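Local coordinates for adenosine monophosphate-protein transferase vopS (Vibrio parahaemolyticus, PDB 3LET) that transfers AMP from ATP to a threonine of the host Rho GTPases RhoA, Rac and Cdc42 and so inhibits actin assembly in infected cells, at residues Leu146-Phe160 with Phe299-His311. Residues are numbered along the deposited sequence; the frame is centred on the assembly and turned at random.
Sequences LNQGVYAEGLPEDAF and FNPLAMNAENSLH
Glu153 meets the start of helix 304-311 through two hydrogen bonds. Glu153 O accepts from Ala303 N, of the N-cap residue, at 3.0 Å; the donor lies well above the carbonyl plane. The Glu153 side chain, extended beyond CG, brings OE1 to ND2 of Asn305 at 3.1 Å. The bond uses the syn lone pair of OE1 and lies close to the amide plane, although carboxylate and amide are turned 45° apart. Glu153 is poorly ordered, so its side-chain bond to Asn305 is probably less firm than the geometry suggests.

Further along the helix, the Tyr151 ring lies beside Ser309 and Leu310. Tyr151 CE1 comes 3.5 Å from Ser309 CB, and Tyr151 CD1 comes 3.9 Å from Leu310 CD2. Leu146 CD2 sits over the centre of one ring face. Because CG stands anti to the carbonyl carbon (chi1 -75°), the ring swings back to the helix although the CB bond points away. A water joins Tyr151 OH to Ser309 O.

At the other end, the Pro301 ring packs against both Leu155 and Phe160. Pro301 CB meets Leu155 CB at 4.0 Å. Pro301 CG lies 3.8 Å from Phe160 CE2, and these two side chains cross at about a right angle. Trp175 of helix 168-179 packs edge-to-face with Phe160. The arrangement is a connecting loop packed lengthwise against helix 304-311 and its Pro301-Ala303 lead-in, in the helical Fic (Fido) fold.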
ATOM      1  N   LEU A 146       2.478  10.154 -23.641  1.00 27.63           N
ATOM      2  CA  LEU A 146       1.917  11.029 -22.635  1.00 27.22           C
ATOM      3  C   LEU A 146       2.039  12.500 -23.029  1.00 28.45           C
ATOM      4  O   LEU A 146       1.858  13.379 -22.202  1.00 29.89           O
ATOM      5  CB  LEU A 146       2.603  10.795 -21.275  1.00 27.48           C
ATOM      6  CG  LEU A 146       2.611   9.348 -20.786  1.00 30.83           C
ATOM      7  CD1 LEU A 146       3.430   9.249 -19.506  1.00 34.12           C
ATOM      8  CD2 LEU A 146       1.187   8.820 -20.553  1.00 31.70           C
ATOM      9  N   ASN A 147       2.331  12.771 -24.294  1.00 29.20           N
ATOM     10  CA  ASN A 147       2.444  14.159 -24.739  1.00 36.73           C
ATOM     11  C   ASN A 147       1.330  14.523 -25.705  1.00 37.36           C
ATOM     12  O   ASN A 147       1.234  15.668 -26.123  1.00 51.22           O
ATOM     13  CB  ASN A 147       3.802  14.416 -25.399  1.00 49.98           C
ATOM     14  CG  ASN A 147       4.963  13.947 -24.549  1.00 61.65           C
ATOM     15  OD1 ASN A 147       5.052  14.263 -23.361  1.00 62.05           O
ATOM     16  ND2 ASN A 147       5.869  13.187 -25.159  1.00 70.46           N
ATOM     17  N   GLN A 148       0.496  13.553 -26.074  1.00 30.56           N
ATOM     18  CA  GLN A 148      -0.587  13.821 -27.019  1.00 39.53           C
ATOM     19  C   GLN A 148      -1.956  13.583 -26.390  1.00 36.30           C
ATOM     20  O   GLN A 148      -2.064  12.989 -25.334  1.00 37.66           O
ATOM     21  CB  GLN A 148      -0.427  12.951 -28.269  1.00 40.57           C
ATOM     22  CG  GLN A 148      -0.557  11.463 -28.015  1.00 46.88           C
ATOM     23  CD  GLN A 148      -0.649  10.652 -29.307  1.00 72.28           C
ATOM     24  OE1 GLN A 148      -1.384   9.666 -29.379  1.00 77.27           O
ATOM     25  NE2 GLN A 148       0.095  11.068 -30.333  1.00 76.91           N
ATOM     26  N   GLY A 149      -3.002  14.073 -27.040  1.00 39.42           N
ATOM     27  CA  GLY A 149      -4.363  13.761 -26.641  1.00 48.70           C
ATOM     28  C   GLY A 149      -4.767  14.365 -25.309  1.00 44.36           C
ATOM     29  O   GLY A 149      -4.587  15.572 -25.088  1.00 44.66           O
ATOM     30  N   VAL A 150      -5.356  13.531 -24.450  1.00 37.49           N
ATOM     31  CA  VAL A 150      -5.747  13.932 -23.092  1.00 58.42           C
ATOM     32  C   VAL A 150      -4.548  14.000 -22.178  1.00 70.40           C
ATOM     33  O   VAL A 150      -4.432  14.926 -21.382  1.00 87.66           O
ATOM     34  CB  VAL A 150      -6.715  12.929 -22.422  1.00 58.00           C
ATOM     35  CG1 VAL A 150      -8.075  12.982 -23.072  1.00 69.12           C
ATOM     36  CG2 VAL A 150      -6.145  11.508 -22.455  1.00 60.45           C
ATOM     37  N   TYR A 151      -3.674  13.001 -22.275  1.00 67.22           N
ATOM     38  CA  TYR A 151      -2.468  12.935 -21.450  1.00 51.19           C
ATOM     39  C   TYR A 151      -1.743  14.254 -21.465  1.00 58.56           C
ATOM     40  O   TYR A 151      -0.921  14.538 -20.596  1.00 75.46           O
ATOM     41  CB  TYR A 151      -1.525  11.876 -21.980  1.00 26.38           C
ATOM     42  CG  TYR A 151      -1.977  10.484 -21.667  1.00 24.86           C
ATOM     43  CD1 TYR A 151      -2.339  10.108 -20.359  1.00 31.23           C
ATOM     44  CD2 TYR A 151      -2.029   9.528 -22.674  1.00 45.15           C
ATOM     45  CE1 TYR A 151      -2.754   8.808 -20.088  1.00 37.17           C
ATOM     46  CE2 TYR A 151      -2.434   8.235 -22.413  1.00 56.35           C
ATOM     47  CZ  TYR A 151      -2.786   7.866 -21.128  1.00 34.30           C
ATOM     48  OH  TYR A 151      -3.185   6.572 -20.917  1.00 60.26           O
ATOM     49  N   ALA A 152      -2.048  15.056 -22.474  1.00 23.70           N
ATOM     50  CA  ALA A 152      -1.421  16.361 -22.630  1.00 34.03           C
ATOM     51  C   ALA A 152      -2.337  17.465 -22.202  1.00 50.93           C
ATOM     52  O   ALA A 152      -1.870  18.531 -21.806  1.00 71.45           O
ATOM     53  CB  ALA A 152      -1.038  16.557 -24.081  1.00 49.74           C
ATOM     54  N   GLU A 153      -3.644  17.244 -22.317  1.00 58.28           N
ATOM     55  CA  GLU A 153      -4.603  18.319 -22.065  1.00 72.03           C
ATOM     56  C   GLU A 153      -4.235  19.078 -20.785  1.00 52.56           C
ATOM     57  O   GLU A 153      -3.835  18.452 -19.765  1.00 27.09           O
ATOM     58  CB  GLU A 153      -6.045  17.790 -22.031  1.00 80.60           C
ATOM     59  CG  GLU A 153      -6.663  17.644 -23.428  1.00 84.85           C
ATOM     60  CD  GLU A 153      -8.034  16.981 -23.423  1.00 77.47           C
ATOM     61  OE1 GLU A 153      -8.667  16.924 -22.349  1.00 67.16           O
ATOM     62  OE2 GLU A 153      -8.480  16.526 -24.501  1.00 75.60           O
ATOM     63  N   GLY A 154      -4.337  20.418 -20.876  1.00 22.40           N
ATOM     64  CA  GLY A 154      -3.971  21.330 -19.794  1.00 21.66           C
ATOM     65  C   GLY A 154      -5.160  22.101 -19.239  1.00 38.20           C
ATOM     66  O   GLY A 154      -6.287  21.951 -19.689  1.00 31.07           O
ATOM     67  N   LEU A 155      -4.904  22.921 -18.232  1.00 49.40           N
ATOM     68  CA  LEU A 155      -5.946  23.684 -17.567  1.00 46.82           C
ATOM     69  C   LEU A 155      -5.780  25.157 -17.889  1.00 47.10           C
ATOM     70  O   LEU A 155      -4.669  25.668 -17.823  1.00 44.35           O
ATOM     71  CB  LEU A 155      -5.787  23.563 -16.063  1.00 39.14           C
ATOM     72  CG  LEU A 155      -6.617  22.659 -15.184  1.00 35.01           C
ATOM     73  CD1 LEU A 155      -6.480  23.179 -13.769  1.00 33.22           C
ATOM     74  CD2 LEU A 155      -8.070  22.598 -15.606  1.00 37.84           C
ATOM     75  N   PRO A 156      -6.886  25.856 -18.180  1.00 45.25           N
ATOM     76  CA  PRO A 156      -6.804  27.311 -18.344  1.00 46.77           C
ATOM     77  C   PRO A 156      -6.265  27.948 -17.064  1.00 35.61           C
ATOM     78  O   PRO A 156      -6.704  27.515 -15.988  1.00 28.92           O
ATOM     79  CB  PRO A 156      -8.265  27.728 -18.563  1.00 52.67           C
ATOM     80  CG  PRO A 156      -8.993  26.466 -18.931  1.00 54.33           C
ATOM     81  CD  PRO A 156      -8.274  25.367 -18.230  1.00 48.63           C
ATOM     82  N   GLU A 157      -5.355  28.920 -17.174  1.00 31.86           N
ATOM     83  CA  GLU A 157      -4.781  29.591 -16.008  1.00 26.88           C
ATOM     84  C   GLU A 157      -5.865  30.052 -15.060  1.00 33.35           C
ATOM     85  O   GLU A 157      -5.695  29.963 -13.858  1.00 27.01           O
ATOM     86  CB  GLU A 157      -3.997  30.857 -16.386  1.00 42.34           C
ATOM     87  CG  GLU A 157      -2.527  30.718 -16.751  1.00 41.53           C
ATOM     88  CD  GLU A 157      -1.753  29.695 -15.940  1.00 26.54           C
ATOM     89  OE1 GLU A 157      -1.246  30.000 -14.840  1.00 23.27           O
ATOM     90  OE2 GLU A 157      -1.624  28.577 -16.437  1.00 26.10           O
ATOM     91  N   ASP A 158      -6.971  30.564 -15.599  1.00 31.38           N
ATOM     92  CA  ASP A 158      -7.961  31.263 -14.772  1.00 37.71           C
ATOM     93  C   ASP A 158      -8.738  30.327 -13.863  1.00 31.39           C
ATOM     94  O   ASP A 158      -9.370  30.767 -12.897  1.00 27.33           O
ATOM     95  CB  ASP A 158      -8.941  32.039 -15.654  1.00 63.19           C
ATOM     96  CG  ASP A 158      -8.419  33.405 -16.041  1.00 85.90           C
ATOM     97  OD1 ASP A 158      -7.325  33.780 -15.567  1.00 82.51           O
ATOM     98  OD2 ASP A 158      -9.107  34.105 -16.815  1.00 99.27           O
ATOM     99  N   ALA A 159      -8.717  29.041 -14.193  1.00 28.75           N
ATOM    100  CA  ALA A 159      -9.366  28.032 -13.366  1.00 33.90           C
ATOM    101  C   ALA A 159      -8.708  27.918 -11.978  1.00 35.42           C
ATOM    102  O   ALA A 159      -9.379  27.620 -10.988  1.00 37.40           O
ATOM    103  CB  ALA A 159      -9.335  26.693 -14.076  1.00 35.15           C
ATOM    104  N   PHE A 160      -7.399  28.157 -11.901  1.00 28.65           N
ATOM    105  CA  PHE A 160      -6.665  27.974 -10.638  1.00 22.49           C
ATOM    106  C   PHE A 160      -5.758  29.149 -10.267  1.00 25.11           C
ATOM    107  O   PHE A 160      -5.330  29.275  -9.127  1.00 24.00           O
ATOM    108  CB  PHE A 160      -5.824  26.688 -10.708  1.00 24.52           C
ATOM    109  CG  PHE A 160      -4.684  26.768 -11.689  1.00 20.38           C
ATOM    110  CD1 PHE A 160      -3.400  27.147 -11.265  1.00 19.91           C
ATOM    111  CD2 PHE A 160      -4.883  26.482 -13.022  1.00 22.10           C
ATOM    112  CE1 PHE A 160      -2.335  27.220 -12.175  1.00 22.42           C
ATOM    113  CE2 PHE A 160      -3.827  26.562 -13.949  1.00 21.80           C
ATOM    114  CZ  PHE A 160      -2.556  26.933 -13.522  1.00 23.97           C
ATOM    115  N   PHE A 299       6.174  23.944 -15.443  1.00 19.06           N
ATOM    116  CA  PHE A 299       4.959  23.517 -14.770  1.00 22.96           C
ATOM    117  C   PHE A 299       3.779  23.587 -15.721  1.00 20.23           C
ATOM    118  O   PHE A 299       3.381  24.656 -16.152  1.00 19.44           O
ATOM    119  CB  PHE A 299       4.633  24.296 -13.495  1.00 19.98           C
ATOM    120  CG  PHE A 299       3.327  23.864 -12.901  1.00 14.52           C
ATOM    121  CD1 PHE A 299       3.175  22.560 -12.431  1.00 17.12           C
ATOM    122  CD2 PHE A 299       2.221  24.689 -12.930  1.00 17.44           C
ATOM    123  CE1 PHE A 299       1.984  22.126 -11.960  1.00 17.72           C
ATOM    124  CE2 PHE A 299       1.010  24.250 -12.458  1.00 17.38           C
ATOM    125  CZ  PHE A 299       0.889  22.963 -11.954  1.00 17.81           C
ATOM    126  N   ASN A 300       3.239  22.416 -16.037  1.00 17.56           N
ATOM    127  CA  ASN A 300       2.075  22.287 -16.896  1.00 24.75           C
ATOM    128  C   ASN A 300       0.931  21.685 -16.081  1.00 14.50           C
ATOM    129  O   ASN A 300       1.018  20.537 -15.673  1.00 22.32           O
ATOM    130  CB  ASN A 300       2.411  21.334 -18.041  1.00 34.23           C
ATOM    131  CG  ASN A 300       3.680  21.746 -18.791  1.00 49.91           C
ATOM    132  OD1 ASN A 300       3.676  22.720 -19.536  1.00 42.91           O
ATOM    133  ND2 ASN A 300       4.768  20.997 -18.593  1.00 38.82           N
ATOM    134  N   PRO A 301      -0.129  22.461 -15.819  1.00 18.16           N
ATOM    135  CA  PRO A 301      -1.200  21.914 -14.975  1.00 18.00           C
ATOM    136  C   PRO A 301      -1.967  20.826 -15.751  1.00 22.30           C
ATOM    137  O   PRO A 301      -2.058  20.903 -16.977  1.00 21.54           O
ATOM    138  CB  PRO A 301      -2.080  23.143 -14.711  1.00 23.00           C
ATOM    139  CG  PRO A 301      -1.827  24.024 -15.911  1.00 30.00           C
ATOM    140  CD  PRO A 301      -0.355  23.886 -16.116  1.00 28.87           C
ATOM    141  N   LEU A 302      -2.486  19.819 -15.063  1.00 17.69           N
ATOM    142  CA  LEU A 302      -3.192  18.722 -15.729  1.00 17.90           C
ATOM    143  C   LEU A 302      -4.663  19.020 -15.912  1.00 17.94           C
ATOM    144  O   LEU A 302      -5.334  19.434 -14.975  1.00 24.96           O
ATOM    145  CB  LEU A 302      -3.097  17.442 -14.880  1.00 15.44           C
ATOM    146  CG  LEU A 302      -1.713  16.801 -14.764  1.00 20.97           C
ATOM    147  CD1 LEU A 302      -1.704  15.659 -13.715  1.00 19.25           C
ATOM    148  CD2 LEU A 302      -1.269  16.285 -16.119  1.00 22.88           C
ATOM    149  N   ALA A 303      -5.189  18.764 -17.108  1.00 20.02           N
ATOM    150  CA  ALA A 303      -6.643  18.793 -17.305  1.00 27.04           C
ATOM    151  C   ALA A 303      -7.274  17.661 -16.486  1.00 22.12           C
ATOM    152  O   ALA A 303      -6.607  16.692 -16.178  1.00 21.05           O
ATOM    153  CB  ALA A 303      -6.986  18.621 -18.777  1.00 34.32           C
ATOM    154  N   MET A 304      -8.548  17.784 -16.123  1.00 21.13           N
ATOM    155  CA  MET A 304      -9.214  16.710 -15.386  1.00 27.01           C
ATOM    156  C   MET A 304      -9.232  15.433 -16.197  1.00 22.94           C
ATOM    157  O   MET A 304      -9.042  14.345 -15.667  1.00 19.31           O
ATOM    158  CB  MET A 304     -10.644  17.093 -15.029  1.00 38.01           C
ATOM    159  CG  MET A 304     -10.739  18.093 -13.897  1.00 49.68           C
ATOM    160  SD  MET A 304     -12.448  18.268 -13.340  1.00 69.20           S
ATOM    161  CE  MET A 304     -12.995  16.550 -13.314  1.00 38.38           C
ATOM    162  N   ASN A 305      -9.478  15.574 -17.492  1.00 24.84           N
ATOM    163  CA  ASN A 305      -9.399  14.454 -18.413  1.00 28.00           C
ATOM    164  C   ASN A 305      -8.057  13.729 -18.345  1.00 22.46           C
ATOM    165  O   ASN A 305      -8.000  12.495 -18.433  1.00 22.06           O
ATOM    166  CB  ASN A 305      -9.609  14.967 -19.836  1.00 27.20           C
ATOM    167  CG  ASN A 305     -11.061  15.067 -20.197  1.00 38.23           C
ATOM    168  OD1 ASN A 305     -11.933  14.599 -19.455  1.00 42.36           O
ATOM    169  ND2 ASN A 305     -11.342  15.676 -21.342  1.00 38.84           N
ATOM    170  N   ALA A 306      -6.976  14.496 -18.203  1.00 18.56           N
ATOM    171  CA  ALA A 306      -5.644  13.915 -18.164  1.00 13.38           C
ATOM    172  C   ALA A 306      -5.425  13.216 -16.818  1.00 14.73           C
ATOM    173  O   ALA A 306      -4.898  12.093 -16.768  1.00 18.14           O
ATOM    174  CB  ALA A 306      -4.607  14.989 -18.383  1.00 20.95           C
ATOM    175  N   GLU A 307      -5.824  13.861 -15.716  1.00 16.41           N
ATOM    176  CA  GLU A 307      -5.725  13.186 -14.402  1.00 13.15           C
ATOM    177  C   GLU A 307      -6.445  11.839 -14.447  1.00 15.62           C
ATOM    178  O   GLU A 307      -5.917  10.817 -13.981  1.00 15.37           O
ATOM    179  CB  GLU A 307      -6.343  14.037 -13.300  1.00 13.94           C
ATOM    180  CG  GLU A 307      -5.591  15.342 -13.021  1.00 15.87           C
ATOM    181  CD  GLU A 307      -6.117  16.016 -11.755  1.00 29.52           C
ATOM    182  OE1 GLU A 307      -7.054  15.464 -11.154  1.00 26.63           O
ATOM    183  OE2 GLU A 307      -5.601  17.084 -11.350  1.00 29.32           O
ATOM    184  N   ASN A 308      -7.663  11.830 -14.986  1.00 15.60           N
ATOM    185  CA  ASN A 308      -8.455  10.614 -15.014  1.00 18.67           C
ATOM    186  C   ASN A 308      -7.798   9.536 -15.861  1.00 21.86           C
ATOM    187  O   ASN A 308      -7.782   8.372 -15.473  1.00 17.05           O
ATOM    188  CB  ASN A 308      -9.877  10.901 -15.492  1.00 26.37           C
ATOM    189  CG  ASN A 308     -10.657  11.716 -14.486  1.00 33.93           C
ATOM    190  OD1 ASN A 308     -10.400  11.636 -13.284  1.00 37.45           O
ATOM    191  ND2 ASN A 308     -11.596  12.521 -14.967  1.00 32.35           N
ATOM    192  N   SER A 309      -7.230   9.922 -16.995  1.00 15.76           N
ATOM    193  CA  SER A 309      -6.454   8.996 -17.823  1.00 21.73           C
ATOM    194  C   SER A 309      -5.233   8.426 -17.132  1.00 28.32           C
ATOM    195  O   SER A 309      -4.839   7.295 -17.412  1.00 20.16           O
ATOM    196  CB  SER A 309      -5.967   9.688 -19.090  1.00 27.97           C
ATOM    197  OG  SER A 309      -6.995   9.721 -20.037  1.00 37.02           O
ATOM    198  N   LEU A 310      -4.604   9.210 -16.262  1.00 21.15           N
ATOM    199  CA  LEU A 310      -3.396   8.733 -15.583  1.00 16.30           C
ATOM    200  C   LEU A 310      -3.731   7.752 -14.478  1.00 13.52           C
ATOM    201  O   LEU A 310      -3.153   6.660 -14.420  1.00 19.54           O
ATOM    202  CB  LEU A 310      -2.580   9.913 -14.995  1.00 12.16           C
ATOM    203  CG  LEU A 310      -1.932  10.773 -16.079  1.00 15.83           C
ATOM    204  CD1 LEU A 310      -1.465  12.088 -15.458  1.00 16.25           C
ATOM    205  CD2 LEU A 310      -0.759  10.067 -16.779  1.00 13.12           C
ATOM    206  N   HIS A 311      -4.635   8.124 -13.581  1.00 12.50           N
ATOM    207  CA  HIS A 311      -4.808   7.254 -12.402  1.00 12.74           C
ATOM    208  C   HIS A 311      -5.779   6.120 -12.702  1.00 13.46           C
ATOM    209  O   HIS A 311      -5.721   5.079 -12.066  1.00 20.47           O
ATOM    210  CB  HIS A 311      -5.211   8.024 -11.135  1.00 15.39           C
ATOM    211  CG  HIS A 311      -6.437   8.878 -11.270  1.00 16.88           C
ATOM    212  ND1 HIS A 311      -7.673   8.368 -11.585  1.00 20.12           N
ATOM    213  CD2 HIS A 311      -6.625  10.199 -11.025  1.00 14.73           C
ATOM    214  CE1 HIS A 311      -8.568   9.344 -11.575  1.00 19.77           C
ATOM    215  NE2 HIS A 311      -7.958  10.465 -11.238  1.00 23.17           N
TER
HETATM  216  O   HOH W   1      -5.427   5.977 -19.689  1.00 31.59           O